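Local coordinates for hemolysin-related protein (Vibrio cholerae serotype O1, PDB 6MLT), which is a secreted, metal-binding protein of the biofilm matrix, probably binding carbohydrate and contributing to adhesion of the biofilm to surfaces, at residues Ile355-Gly360 / Tyr368-Met373; Ser473-Val478 / Thr519-Pro524. All blocks are in the same frame, centred on the assembly; numbering follows the deposited sequence.

Contact 1: Ile355-Gly360 / Tyr368-Met373; sequences IDVTYG and YGVLEM
A classic beta bulge, in which Leu371 and Glu372 together face Thr358, interrupts the antiparallel pairing of strands 352-359 and 370-377 in the beta-prism lectin domain. Thr358 O takes both N-H groups of the bulge: Leu371 N at 2.8 Å, in the carbonyl plane, and Glu372 N at 3.2 Å, on a lone pair. Thr358 N returns a nearly straight bond to Glu372 O (2.9 Å, 174° at the hydrogen). Past the bulge, Gly360 and Gly369 exchange a pair of backbone bonds just where both chains turn a corner of the prism.

On one face of the sheet the Val357 and Val370 side chains cross at an angle, CG1 to CG1 4.2 Å; both carbons stand anti to their backbone N. Val357 CG2 meets Met373 CG beside them, and strand 428-435 covers this apolar patch through Val429 and Phe431. On the other face Leu371 lays CD1 against Gly360 N. The polar ends there are tied outward, Thr358 OG1 to Thr396 OG1 and Glu372 OE1 to Lys388 N. One water bridges the strands, hydrogen-bonded to Thr358 OG1 at 2.8 Å, donating to Glu372 OE2 at 3.1 Å and, weakly, to Asp356 O.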
loop_
_atom_site.group_PDB
_atom_site.type_symbol
_atom_site.label_atom_id
_atom_site.label_comp_id
_atom_site.label_asym_id
_atom_site.label_seq_id
_atom_site.Cartn_x
_atom_site.Cartn_y
_atom_site.Cartn_z
ATOM N N ILE A 355 13.745 27.807 -21.795
ATOM C CA ILE A 355 14.114 27.244 -23.086
ATOM C C ILE A 355 14.281 28.393 -24.065
ATOM O O ILE A 355 13.407 29.259 -24.161
ATOM C CB ILE A 355 13.062 26.256 -23.623
ATOM C CG1 ILE A 355 12.610 25.283 -22.537
ATOM C CG2 ILE A 355 13.625 25.502 -24.813
ATOM C CD1 ILE A 355 11.272 25.622 -21.955
ATOM N N ASP A 356 15.404 28.403 -24.777
ATOM C CA ASP A 356 15.613 29.279 -25.921
ATOM C C ASP A 356 15.368 28.468 -27.189
ATOM O O ASP A 356 16.005 27.428 -27.396
ATOM C CB ASP A 356 17.029 29.857 -25.917
ATOM C CG ASP A 356 17.296 30.738 -24.710
ATOM O OD1 ASP A 356 16.557 31.723 -24.516
ATOM O OD2 ASP A 356 18.237 30.439 -23.946
ATOM N N VAL A 357 14.445 28.937 -28.024
ATOM C CA VAL A 357 14.075 28.260 -29.261
ATOM C C VAL A 357 14.535 29.114 -30.429
ATOM O O VAL A 357 14.192 30.301 -30.510
ATOM C CB VAL A 357 12.561 28.011 -29.345
ATOM C CG1 VAL A 357 12.208 27.280 -30.648
ATOM C CG2 VAL A 357 12.092 27.226 -28.148
ATOM N N THR A 358 15.304 28.510 -31.330
ATOM C CA THR A 358 15.730 29.141 -32.571
ATOM C C THR A 358 14.994 28.458 -33.713
ATOM O O THR A 358 15.110 27.239 -33.889
ATOM C CB THR A 358 17.243 29.034 -32.757
ATOM O OG1 THR A 358 17.906 29.683 -31.668
ATOM C CG2 THR A 358 17.678 29.694 -34.067
ATOM N N TYR A 359 14.221 29.233 -34.466
ATOM C CA TYR A 359 13.466 28.708 -35.592
ATOM C C TYR A 359 13.672 29.605 -36.803
ATOM O O TYR A 359 13.885 30.816 -36.677
ATOM C CB TYR A 359 11.963 28.585 -35.261
ATOM C CG TYR A 359 11.294 29.872 -34.849
ATOM C CD1 TYR A 359 11.289 30.284 -33.521
ATOM C CD2 TYR A 359 10.658 30.671 -35.785
ATOM C CE1 TYR A 359 10.669 31.464 -33.140
ATOM C CE2 TYR A 359 10.038 31.855 -35.415
ATOM C CZ TYR A 359 10.047 32.242 -34.093
ATOM O OH TYR A 359 9.430 33.412 -33.727
ATOM N N GLY A 360 13.617 28.994 -37.980
ATOM C CA GLY A 360 13.813 29.741 -39.205
ATOM C C GLY A 360 14.077 28.812 -40.372
ATOM O O GLY A 360 13.690 27.640 -40.355
ATOM N N TYR A 368 11.474 25.492 -43.430
ATOM C CA TYR A 368 11.310 26.295 -42.223
ATOM C C TYR A 368 10.938 25.399 -41.047
ATOM O O TYR A 368 9.976 24.630 -41.131
ATOM C CB TYR A 368 10.231 27.353 -42.426
ATOM C CG TYR A 368 10.604 28.434 -43.415
ATOM C CD1 TYR A 368 10.355 28.280 -44.772
ATOM C CD2 TYR A 368 11.196 29.612 -42.989
ATOM C CE1 TYR A 368 10.694 29.269 -45.683
ATOM C CE2 TYR A 368 11.535 30.610 -43.890
ATOM C CZ TYR A 368 11.284 30.430 -45.232
ATOM O OH TYR A 368 11.623 31.421 -46.126
ATOM N N GLY A 369 11.674 25.519 -39.951
ATOM C CA GLY A 369 11.364 24.702 -38.796
ATOM C C GLY A 369 12.169 25.102 -37.580
ATOM O O GLY A 369 12.787 26.165 -37.540
ATOM N N VAL A 370 12.143 24.229 -36.578
ATOM C CA VAL A 370 12.904 24.443 -35.353
ATOM C C VAL A 370 14.329 23.947 -35.567
ATOM O O VAL A 370 14.555 22.761 -35.837
ATOM C CB VAL A 370 12.241 23.741 -34.158
ATOM C CG1 VAL A 370 13.090 23.882 -32.905
ATOM C CG2 VAL A 370 10.849 24.324 -33.924
ATOM N N LEU A 371 15.294 24.858 -35.437
ATOM C CA LEU A 371 16.703 24.576 -35.685
ATOM C C LEU A 371 17.432 24.188 -34.410
ATOM O O LEU A 371 18.309 23.317 -34.439
ATOM C CB LEU A 371 17.377 25.799 -36.317
ATOM C CG LEU A 371 16.637 26.395 -37.512
ATOM C CD1 LEU A 371 17.315 27.676 -37.974
ATOM C CD2 LEU A 371 16.549 25.395 -38.664
ATOM N N GLU A 372 17.079 24.806 -33.287
ATOM C CA GLU A 372 17.771 24.533 -32.038
ATOM C C GLU A 372 16.860 24.852 -30.866
ATOM O O GLU A 372 16.033 25.767 -30.927
ATOM C CB GLU A 372 19.073 25.346 -31.922
ATOM C CG GLU A 372 19.925 24.965 -30.709
ATOM C CD GLU A 372 20.937 26.017 -30.340
ATOM O OE1 GLU A 372 21.977 26.113 -31.024
ATOM O OE2 GLU A 372 20.687 26.750 -29.361
ATOM N N MET A 373 17.022 24.077 -29.795
ATOM C CA MET A 373 16.456 24.409 -28.499
ATOM C C MET A 373 17.564 24.297 -27.468
ATOM O O MET A 373 18.348 23.344 -27.496
ATOM C CB MET A 373 15.283 23.489 -28.138
ATOM C CG MET A 373 14.103 23.613 -29.087
ATOM S SD MET A 373 12.664 22.717 -28.487
ATOM C CE MET A 373 13.264 21.033 -28.499
HETATM O O HOH W 1 18.171 28.553 -29.165
#

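Contact 2: Ser473-Val478 / Thr519-Pro524; sequences SGKIGV and TLWEYP
Ser473 OG joins the two loops by donating to Leu520 O at 3.0 Å, OG lying 19° out of the plane of the Leu520 carbonyl. The same oxygen accepts from Lys475 N at 2.9 Å, which closes an ST turn, so one hydroxyl shapes its own loop and holds the other. Its position follows from a first torsion that sets OG anti to the backbone N, while CB comes close to Thr519 OG1, itself bonded to Asp470. Further along, Gly477 N gives a bent bond to Glu522 O (2.9 Å, 134° at the hydrogen). Within 519-524 the Glu522 side chain curls back, bent at chi2 (-89°), and OE1 takes Leu520 N on its syn lone pair at 2.9 Å. Ser517 OG bonds to OE2, so both carboxylate oxygens are engaged and the group is fixed in its rotation.

The two loops run into strands 478-481 and 525-527, which belong to separate four-stranded antiparallel sheets. Such sheets are consistent with blades of a beta-propeller, as the FG-GAP-like repeat elsewhere in the chain suggests, and the contact links two of them. Between the loops Ile476 reaches over with CD1, which lies 3.3 Å from Glu522 O and also touches Thr519 CB and the Glu522 carboxylate. Gly477 lies close against the backbone of 519-524, its CA nearest that of Tyr523.

Lys475 and Trp521 run side by side in the same direction, Lys475 CD 3.9 Å from Trp521 CE3. The indole carries Leu520 CB over one face, 3.6 Å above its plane and toward the rim. At the far end Tyr523 CB rests against Gly477 C and Val478 N, while its hydroxyl is bonded to Tyr576 O.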
loop_
_atom_site.group_PDB
_atom_site.type_symbol
_atom_site.label_atom_id
_atom_site.label_comp_id
_atom_site.label_asym_id
_atom_site.label_seq_id
_atom_site.Cartn_x
_atom_site.Cartn_y
_atom_site.Cartn_z
ATOM N N SER A 473 -2.896 -1.877 26.997
ATOM C CA SER A 473 -2.100 -2.549 25.973
ATOM C C SER A 473 -1.086 -1.608 25.340
ATOM O O SER A 473 0.115 -1.896 25.328
ATOM C CB SER A 473 -3.022 -3.142 24.904
ATOM O OG SER A 473 -2.381 -3.290 23.642
ATOM N N GLY A 474 -1.559 -0.482 24.812
ATOM C CA GLY A 474 -0.697 0.407 24.062
ATOM C C GLY A 474 -0.301 -0.111 22.699
ATOM O O GLY A 474 0.610 0.450 22.083
ATOM N N LYS A 475 -0.949 -1.169 22.208
ATOM C CA LYS A 475 -0.619 -1.742 20.910
ATOM C C LYS A 475 -1.807 -1.828 19.963
ATOM O O LYS A 475 -1.649 -2.329 18.844
ATOM C CB LYS A 475 -0.016 -3.145 21.086
ATOM C CG LYS A 475 1.246 -3.189 21.951
ATOM C CD LYS A 475 1.880 -4.581 21.944
ATOM C CE LYS A 475 3.094 -4.672 22.856
ATOM N NZ LYS A 475 2.745 -4.458 24.288
ATOM N N ILE A 476 -2.983 -1.338 20.365
ATOM C CA ILE A 476 -4.196 -1.610 19.603
ATOM C C ILE A 476 -4.048 -1.108 18.170
ATOM O O ILE A 476 -3.383 -0.100 17.895
ATOM C CB ILE A 476 -5.430 -0.993 20.284
ATOM C CG1 ILE A 476 -6.727 -1.431 19.586
ATOM C CG2 ILE A 476 -5.340 0.538 20.307
ATOM C CD1 ILE A 476 -7.013 -2.937 19.673
ATOM N N GLY A 477 -4.666 -1.831 17.247
ATOM C CA GLY A 477 -4.503 -1.550 15.840
ATOM C C GLY A 477 -5.512 -0.550 15.299
ATOM O O GLY A 477 -6.465 -0.158 15.968
ATOM N N VAL A 478 -5.258 -0.148 14.058
ATOM C CA VAL A 478 -6.134 0.712 13.280
ATOM C C VAL A 478 -6.136 0.178 11.855
ATOM O O VAL A 478 -5.246 -0.572 11.447
ATOM C CB VAL A 478 -5.673 2.184 13.293
ATOM C CG1 VAL A 478 -5.740 2.752 14.706
ATOM C CG2 VAL A 478 -4.259 2.305 12.739
ATOM N N THR A 519 -7.945 -5.476 24.437
ATOM C CA THR A 519 -7.070 -4.929 23.403
ATOM C C THR A 519 -5.699 -5.587 23.416
ATOM O O THR A 519 -5.049 -5.729 24.460
ATOM C CB THR A 519 -6.914 -3.398 23.487
ATOM O OG1 THR A 519 -6.142 -3.029 24.634
ATOM C CG2 THR A 519 -8.280 -2.716 23.525
ATOM N N LEU A 520 -5.292 -6.033 22.230
ATOM C CA LEU A 520 -3.919 -6.400 21.948
ATOM C C LEU A 520 -3.493 -5.525 20.787
ATOM O O LEU A 520 -3.214 -4.330 20.976
ATOM C CB LEU A 520 -3.815 -7.904 21.673
ATOM C CG LEU A 520 -4.014 -8.818 22.879
ATOM C CD1 LEU A 520 -4.132 -10.255 22.395
ATOM C CD2 LEU A 520 -2.866 -8.662 23.860
ATOM N N TRP A 521 -3.482 -6.050 19.556
ATOM C CA TRP A 521 -3.187 -5.237 18.382
ATOM C C TRP A 521 -4.167 -5.517 17.243
ATOM O O TRP A 521 -3.831 -5.282 16.076
ATOM C CB TRP A 521 -1.731 -5.464 17.931
ATOM C CG TRP A 521 -1.333 -6.900 17.960
ATOM C CD1 TRP A 521 -1.423 -7.802 16.939
ATOM C CD2 TRP A 521 -0.797 -7.614 19.081
ATOM N NE1 TRP A 521 -0.971 -9.032 17.355
ATOM C CE2 TRP A 521 -0.592 -8.947 18.666
ATOM C CE3 TRP A 521 -0.479 -7.258 20.394
ATOM C CZ2 TRP A 521 -0.087 -9.922 19.516
ATOM C CZ3 TRP A 521 0.029 -8.234 21.240
ATOM C CH2 TRP A 521 0.222 -9.547 20.795
ATOM N N GLU A 522 -5.371 -5.993 17.553
ATOM C CA GLU A 522 -6.378 -6.245 16.534
ATOM C C GLU A 522 -6.881 -4.926 15.951
ATOM O O GLU A 522 -6.664 -3.853 16.514
ATOM C CB GLU A 522 -7.537 -7.053 17.126
ATOM C CG GLU A 522 -8.507 -6.271 18.037
ATOM C CD GLU A 522 -8.119 -6.228 19.527
ATOM O OE1 GLU A 522 -6.918 -6.362 19.879
ATOM O OE2 GLU A 522 -9.047 -6.030 20.351
ATOM N N TYR A 523 -7.556 -5.013 14.806
ATOM C CA TYR A 523 -8.213 -3.851 14.229
ATOM C C TYR A 523 -9.479 -4.303 13.518
ATOM O O TYR A 523 -9.626 -5.486 13.189
ATOM C CB TYR A 523 -7.289 -3.090 13.260
ATOM C CG TYR A 523 -6.603 -3.947 12.212
ATOM C CD1 TYR A 523 -7.313 -4.472 11.145
ATOM C CD2 TYR A 523 -5.244 -4.220 12.286
ATOM C CE1 TYR A 523 -6.693 -5.267 10.181
ATOM C CE2 TYR A 523 -4.608 -5.010 11.315
ATOM C CZ TYR A 523 -5.349 -5.525 10.269
ATOM O OH TYR A 523 -4.749 -6.297 9.298
ATOM N N PRO A 524 -10.418 -3.393 13.276
ATOM C CA PRO A 524 -11.582 -3.741 12.457
ATOM C C PRO A 524 -11.197 -3.808 10.988
ATOM O O PRO A 524 -10.222 -3.193 10.546
ATOM C CB PRO A 524 -12.571 -2.593 12.716
ATOM C CG PRO A 524 -11.954 -1.755 13.809
ATOM C CD PRO A 524 -10.485 -2.008 13.755
#

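The two contacts lie on opposite sides of the chain's centre, their own centres 63 Å apart and their nearest atoms about 45 Å apart, so neither touches the other. They follow in series: 355-360 and 368-373 close a local strand pair inside the beta-prism lectin region, whereas 473-478 and 519-524, 41 residues apart at their closest ends, come later and join loops leading to strands 478-481 and 525-527. Contact 1 is the more remote, about 45 Å from the chain centre against 20 Å for contact 2. Both are away from the calcium and sodium sites, though a glycerol, probably from the crystallisation liquor, is hydrogen-bonded to Tyr368 N in contact 1.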